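PDB 3L4E: uncharacterized peptidase Lmo0363 from Listeria monocytogenes, which probably acts as a serine peptidase of the S51 (peptidase E-like) family, although its substrates and physiological role remain uncharacterised. Local coordinates for residues Asn4-Ser9 with Thr19-Asn24; Ser37-Val42 with Thr90-Gln95. All blocks are in the same frame, centred on the assembly; numbering follows the deposited sequence.

Contact 1: residues Asn4-Ser9 with Thr19-Asn24; sequences NLFLTS and TEFESN
Phe6 and Phe21 both carry CG anti to the backbone N (chi1 179° and -176°), which sends the Phe6 ring out from strand 4-8 toward the helix and the Phe21 ring from the last turn of helix 15-21 back toward the strand. The two side chains run antiparallel, each passing the flank of the other. Their ring planes are inclined at 46° with centroids 5.6 Å apart, so the rings meet at a slant. The closest carbons are Phe6 CD1 and Phe21 CD2 at 3.8 Å. Closer to the backbone, Phe6 CB sits 3.9 Å from Phe21 CE2, so the Phe21 ring lies against the root of the Phe6 side chain as well as its ring. The far end of Phe21 reaches the strand backbone, where Phe21 CZ is 3.4 Å from Leu5 O, again obliquely to the ring. Phe18, one helical turn before Phe21, meets Phe6 edge-to-face, while Arg196 makes a cation-pi contact with Phe21 and also binds at the helix end, where its NH2 bonds to Phe21 O and forms a salt bridge with Glu22 OE1. This is helix-on-sheet packing in the alpha/beta fold of the S51 family: the first helix lies against the first strand, whose end leads to Ser9, and Ser9 O is hydrogen-bonded to Ser120 OG, the serine assigned by similarity to the charge relay system.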
loop_
_atom_site.group_PDB
_atom_site.type_symbol
_atom_site.label_atom_id
_atom_site.label_comp_id
_atom_site.label_asym_id
_atom_site.label_seq_id
_atom_site.Cartn_x
_atom_site.Cartn_y
_atom_site.Cartn_z
ATOM N N ASN A 4 -0.070 12.711 2.488
ATOM C CA ASN A 4 -1.263 12.166 3.125
ATOM C C ASN A 4 -1.330 10.675 2.838
ATOM O O ASN A 4 -1.620 10.273 1.713
ATOM C CB ASN A 4 -2.510 12.860 2.577
ATOM C CG ASN A 4 -2.511 14.350 2.844
ATOM O OD1 ASN A 4 -2.806 14.789 3.947
ATOM N ND2 ASN A 4 -2.167 15.135 1.832
ATOM N N LEU A 5 -1.043 9.858 3.851
ATOM C CA LEU A 5 -0.968 8.416 3.684
ATOM C C LEU A 5 -1.766 7.722 4.767
ATOM O O LEU A 5 -1.769 8.160 5.919
ATOM C CB LEU A 5 0.481 7.929 3.780
ATOM C CG LEU A 5 1.601 8.761 3.152
ATOM C CD1 LEU A 5 2.961 8.144 3.488
ATOM C CD2 LEU A 5 1.408 8.875 1.655
ATOM N N PHE A 6 -2.425 6.630 4.395
ATOM C CA PHE A 6 -3.088 5.751 5.353
ATOM C C PHE A 6 -2.511 4.367 5.118
ATOM O O PHE A 6 -2.714 3.799 4.047
ATOM C CB PHE A 6 -4.595 5.764 5.081
ATOM C CG PHE A 6 -5.402 4.880 5.989
ATOM C CD1 PHE A 6 -5.937 5.383 7.173
ATOM C CD2 PHE A 6 -5.648 3.554 5.657
ATOM C CE1 PHE A 6 -6.707 4.583 8.006
ATOM C CE2 PHE A 6 -6.418 2.741 6.496
ATOM C CZ PHE A 6 -6.944 3.259 7.667
ATOM N N LEU A 7 -1.762 3.843 6.091
ATOM C CA LEU A 7 -1.095 2.551 5.925
ATOM C C LEU A 7 -1.754 1.489 6.800
ATOM O O LEU A 7 -2.098 1.749 7.949
ATOM C CB LEU A 7 0.404 2.664 6.245
ATOM C CG LEU A 7 1.148 3.795 5.533
ATOM C CD1 LEU A 7 2.651 3.805 5.894
ATOM C CD2 LEU A 7 0.959 3.677 4.027
ATOM N N THR A 8 -1.918 0.289 6.256
ATOM C CA THR A 8 -2.668 -0.757 6.935
ATOM C C THR A 8 -2.107 -2.132 6.565
ATOM O O THR A 8 -1.450 -2.271 5.534
ATOM C CB THR A 8 -4.183 -0.653 6.561
ATOM O OG1 THR A 8 -4.913 -1.744 7.135
ATOM C CG2 THR A 8 -4.373 -0.682 5.055
ATOM N N SER A 9 -2.357 -3.135 7.405
ATOM C CA SER A 9 -2.047 -4.529 7.077
ATOM C C SER A 9 -3.202 -5.174 6.327
ATOM O O SER A 9 -3.020 -6.136 5.578
ATOM C CB SER A 9 -1.801 -5.347 8.347
ATOM O OG SER A 9 -0.782 -4.800 9.152
ATOM N N THR A 19 -12.454 5.921 7.928
ATOM C CA THR A 19 -13.484 6.954 7.954
ATOM C C THR A 19 -13.208 8.012 9.026
ATOM O O THR A 19 -13.631 9.148 8.887
ATOM C CB THR A 19 -14.902 6.371 8.126
ATOM O OG1 THR A 19 -14.984 5.657 9.365
ATOM C CG2 THR A 19 -15.229 5.422 6.990
ATOM N N GLU A 20 -12.503 7.638 10.090
ATOM C CA GLU A 20 -11.995 8.630 11.034
ATOM C C GLU A 20 -10.934 9.506 10.364
ATOM O O GLU A 20 -10.902 10.710 10.555
ATOM C CB GLU A 20 -11.410 7.950 12.282
ATOM C CG GLU A 20 -10.781 8.905 13.276
ATOM C CD GLU A 20 -10.109 8.185 14.434
ATOM O OE1 GLU A 20 -10.477 7.023 14.712
ATOM O OE2 GLU A 20 -9.219 8.786 15.069
ATOM N N PHE A 21 -10.071 8.887 9.568
ATOM C CA PHE A 21 -8.976 9.598 8.903
ATOM C C PHE A 21 -9.467 10.611 7.854
ATOM O O PHE A 21 -8.985 11.751 7.803
ATOM C CB PHE A 21 -8.032 8.568 8.268
ATOM C CG PHE A 21 -6.799 9.154 7.636
ATOM C CD1 PHE A 21 -5.839 9.791 8.407
ATOM C CD2 PHE A 21 -6.579 9.027 6.273
ATOM C CE1 PHE A 21 -4.691 10.314 7.825
ATOM C CE2 PHE A 21 -5.429 9.548 5.679
ATOM C CZ PHE A 21 -4.485 10.193 6.456
ATOM N N GLU A 22 -10.437 10.195 7.033
ATOM C CA GLU A 22 -10.886 10.989 5.888
ATOM C C GLU A 22 -12.419 11.137 5.797
ATOM O O GLU A 22 -13.127 10.140 5.780
ATOM C CB GLU A 22 -10.357 10.333 4.611
ATOM C CG GLU A 22 -10.717 11.040 3.313
ATOM C CD GLU A 22 -9.855 12.252 3.032
ATOM O OE1 GLU A 22 -8.849 12.463 3.742
ATOM O OE2 GLU A 22 -10.179 12.992 2.082
ATOM N N SER A 23 -12.912 12.377 5.707
ATOM C CA SER A 23 -14.358 12.648 5.647
ATOM C C SER A 23 -14.924 12.855 4.238
ATOM O O SER A 23 -14.180 12.920 3.259
ATOM C CB SER A 23 -14.711 13.869 6.499
ATOM O OG SER A 23 -14.588 13.563 7.871
ATOM N N ASN A 24 -16.251 12.975 4.163
ATOM C CA ASN A 24 -16.975 13.258 2.917
ATOM C C ASN A 24 -16.536 12.410 1.733
ATOM O O ASN A 24 -16.192 12.919 0.665
ATOM C CB ASN A 24 -16.898 14.743 2.568
ATOM C CG ASN A 24 -17.448 15.626 3.669
ATOM O OD1 ASN A 24 -16.740 16.477 4.204
ATOM N ND2 ASN A 24 -18.717 15.422 4.020
#

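Contact 2: residues Ser37-Val42 with Thr90-Gln95; sequences STVEEV and TFFLLQ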
loop_
_atom_site.group_PDB
_atom_site.type_symbol
_atom_site.label_atom_id
_atom_site.label_comp_id
_atom_site.label_asym_id
_atom_site.label_seq_id
_atom_site.Cartn_x
_atom_site.Cartn_y
_atom_site.Cartn_z
ATOM N N SER A 37 -1.129 -8.320 -6.061
ATOM C CA SER A 37 -1.894 -9.541 -5.830
ATOM C C SER A 37 -1.939 -10.475 -7.035
ATOM O O SER A 37 -2.342 -11.636 -6.908
ATOM C CB SER A 37 -3.327 -9.197 -5.426
ATOM O OG SER A 37 -4.091 -8.818 -6.567
ATOM N N THR A 38 -1.548 -9.982 -8.203
ATOM C CA THR A 38 -1.758 -10.745 -9.437
ATOM C C THR A 38 -0.836 -11.953 -9.588
ATOM O O THR A 38 -1.061 -12.810 -10.439
ATOM C CB THR A 38 -1.659 -9.851 -10.693
ATOM O OG1 THR A 38 -0.337 -9.305 -10.804
ATOM C CG2 THR A 38 -2.701 -8.723 -10.639
ATOM N N VAL A 39 0.202 -12.020 -8.761
ATOM C CA VAL A 39 1.119 -13.157 -8.775
ATOM C C VAL A 39 0.931 -14.015 -7.522
ATOM O O VAL A 39 1.683 -14.951 -7.280
ATOM C CB VAL A 39 2.589 -12.704 -8.883
ATOM C CG1 VAL A 39 2.835 -12.019 -10.224
ATOM C CG2 VAL A 39 2.953 -11.781 -7.717
ATOM N N GLU A 40 -0.083 -13.683 -6.729
ATOM C CA GLU A 40 -0.357 -14.398 -5.492
ATOM C C GLU A 40 -1.461 -15.417 -5.701
ATOM O O GLU A 40 -2.342 -15.233 -6.547
ATOM C CB GLU A 40 -0.783 -13.418 -4.397
ATOM C CG GLU A 40 0.259 -12.375 -4.072
ATOM C CD GLU A 40 1.481 -12.975 -3.422
ATOM O OE1 GLU A 40 1.535 -12.992 -2.175
ATOM O OE2 GLU A 40 2.381 -13.443 -4.153
ATOM N N GLU A 41 -1.422 -16.474 -4.899
ATOM C CA GLU A 41 -2.335 -17.596 -5.064
ATOM C C GLU A 41 -3.559 -17.552 -4.152
ATOM O O GLU A 41 -4.548 -18.233 -4.414
ATOM C CB GLU A 41 -1.566 -18.902 -4.892
ATOM C CG GLU A 41 -0.454 -19.039 -5.938
ATOM C CD GLU A 41 0.289 -20.343 -5.862
ATOM O OE1 GLU A 41 0.949 -20.593 -4.834
ATOM O OE2 GLU A 41 0.221 -21.114 -6.842
ATOM N N VAL A 42 -3.493 -16.758 -3.087
ATOM C CA VAL A 42 -4.634 -16.576 -2.194
ATOM C C VAL A 42 -4.847 -15.078 -1.985
ATOM O O VAL A 42 -3.994 -14.396 -1.403
ATOM C CB VAL A 42 -4.402 -17.279 -0.845
ATOM C CG1 VAL A 42 -5.597 -17.064 0.081
ATOM C CG2 VAL A 42 -4.122 -18.775 -1.062
ATOM N N THR A 90 5.251 -7.783 -2.619
ATOM C CA THR A 90 5.837 -6.445 -2.634
ATOM C C THR A 90 6.874 -6.285 -3.738
ATOM O O THR A 90 6.984 -5.218 -4.335
ATOM C CB THR A 90 6.496 -6.070 -1.283
ATOM O OG1 THR A 90 5.595 -6.351 -0.212
ATOM C CG2 THR A 90 6.870 -4.578 -1.241
ATOM N N PHE A 91 7.646 -7.337 -4.004
ATOM C CA PHE A 91 8.695 -7.243 -5.017
ATOM C C PHE A 91 8.115 -7.094 -6.423
ATOM O O PHE A 91 8.580 -6.274 -7.206
ATOM C CB PHE A 91 9.671 -8.413 -4.910
ATOM C CG PHE A 91 10.401 -8.441 -3.607
ATOM C CD1 PHE A 91 11.586 -7.743 -3.444
ATOM C CD2 PHE A 91 9.883 -9.140 -2.523
ATOM C CE1 PHE A 91 12.246 -7.751 -2.230
ATOM C CE2 PHE A 91 10.541 -9.154 -1.311
ATOM C CZ PHE A 91 11.719 -8.458 -1.163
ATOM N N PHE A 92 7.080 -7.862 -6.730
ATOM C CA PHE A 92 6.442 -7.729 -8.035
ATOM C C PHE A 92 5.826 -6.341 -8.202
ATOM O O PHE A 92 5.965 -5.709 -9.258
ATOM C CB PHE A 92 5.385 -8.805 -8.250
ATOM C CG PHE A 92 4.767 -8.758 -9.608
ATOM C CD1 PHE A 92 5.503 -9.130 -10.727
ATOM C CD2 PHE A 92 3.470 -8.309 -9.780
ATOM C CE1 PHE A 92 4.947 -9.071 -11.989
ATOM C CE2 PHE A 92 2.906 -8.249 -11.035
ATOM C CZ PHE A 92 3.645 -8.628 -12.145
ATOM N N LEU A 93 5.155 -5.867 -7.156
ATOM C CA LEU A 93 4.598 -4.517 -7.148
ATOM C C LEU A 93 5.658 -3.454 -7.447
ATOM O O LEU A 93 5.487 -2.619 -8.344
ATOM C CB LEU A 93 3.915 -4.237 -5.809
ATOM C CG LEU A 93 3.408 -2.815 -5.550
ATOM C CD1 LEU A 93 2.308 -2.408 -6.525
ATOM C CD2 LEU A 93 2.936 -2.695 -4.100
ATOM N N LEU A 94 6.755 -3.470 -6.700
ATOM C CA LEU A 94 7.800 -2.465 -6.892
ATOM C C LEU A 94 8.417 -2.596 -8.282
ATOM O O LEU A 94 8.698 -1.600 -8.950
ATOM C CB LEU A 94 8.881 -2.594 -5.818
ATOM C CG LEU A 94 9.970 -1.520 -5.843
ATOM C CD1 LEU A 94 9.366 -0.133 -5.714
ATOM C CD2 LEU A 94 11.010 -1.776 -4.738
ATOM N N GLN A 95 8.614 -3.834 -8.715
ATOM C CA GLN A 95 9.146 -4.097 -10.043
ATOM C C GLN A 95 8.316 -3.422 -11.128
ATOM O O GLN A 95 8.853 -2.758 -12.007
ATOM C CB GLN A 95 9.216 -5.601 -10.298
ATOM C CG GLN A 95 9.670 -5.959 -11.692
ATOM C CD GLN A 95 9.726 -7.446 -11.875
ATOM O OE1 GLN A 95 10.692 -8.087 -11.471
ATOM N NE2 GLN A 95 8.669 -8.018 -12.448
#
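Val39 lays one methyl group over a face of the Phe92 ring, a CH-pi contact by which the loop between strand 29-33 and helix 44-55 packs on the first turn of helix 90-100 in this alpha/beta fold. The methyl is CG1. It stands 3.7 Å from the ring centroid and only 5° off the ring normal, so it sits almost exactly above the centre and is nearly equidistant from all six ring carbons. The other methyl, Val39 CG2, is displaced toward the root of the aromatic side chain and lies 3.9 Å from Phe92 CB. Both branches of Val39 lie on the same side of the ring plane, CG1 over the centre and CG2 toward the CB end. Phe92 holds CG anti to its own N (chi1 -176°), which swings the ring off the helix toward the loop, and chi2 of 71° turns that face to the valine.

Thr38 approaches differently, its side chain running at about a right angle to that of Phe92. Its hydroxyl comes to the ring obliquely, and its polar partner is Thr35 O, to which OG1 is hydrogen-bonded within the loop; the contact with the ring is one of packing. The loop is also braced by a backbone bond from Glu40 N to Ser37 O, a type I beta turn with Thr38 and Val39 at its two central positions, which offers both side chains to the same ring. Around this surface patch, Lys141 NZ bonds to Val39 O, and Asn89 OD1 accepts a hydrogen bond from Phe92 N near the start of the helix; the Asn89 side chain also touches Val39. At the ring, the shortest approach from the loop is Thr38 OG1 to Phe92 CE2, 3.4 Å.

In the fold
From the N terminus, the chain runs out along strand 4-8, passes through a short loop into helix 15-21 and folds back on itself in contact 1, a local closure spanning nine intervening residues. It then enters strand 29-33, and contact 2 begins in the loop that follows; 47 residues, including helices 44-55 and 70-79 and strands 59-62 and 82-85, pass before helix 90-100 closes it. The two loops are therefore in series, neither enclosing nor crossing the other. The centres of contact 1 and contact 2 lie about 23 Å apart, on opposite sides of the chain's centre. Contact 1 ties a helix to a central sheet strand, whereas contact 2 joins a surface loop to a helix.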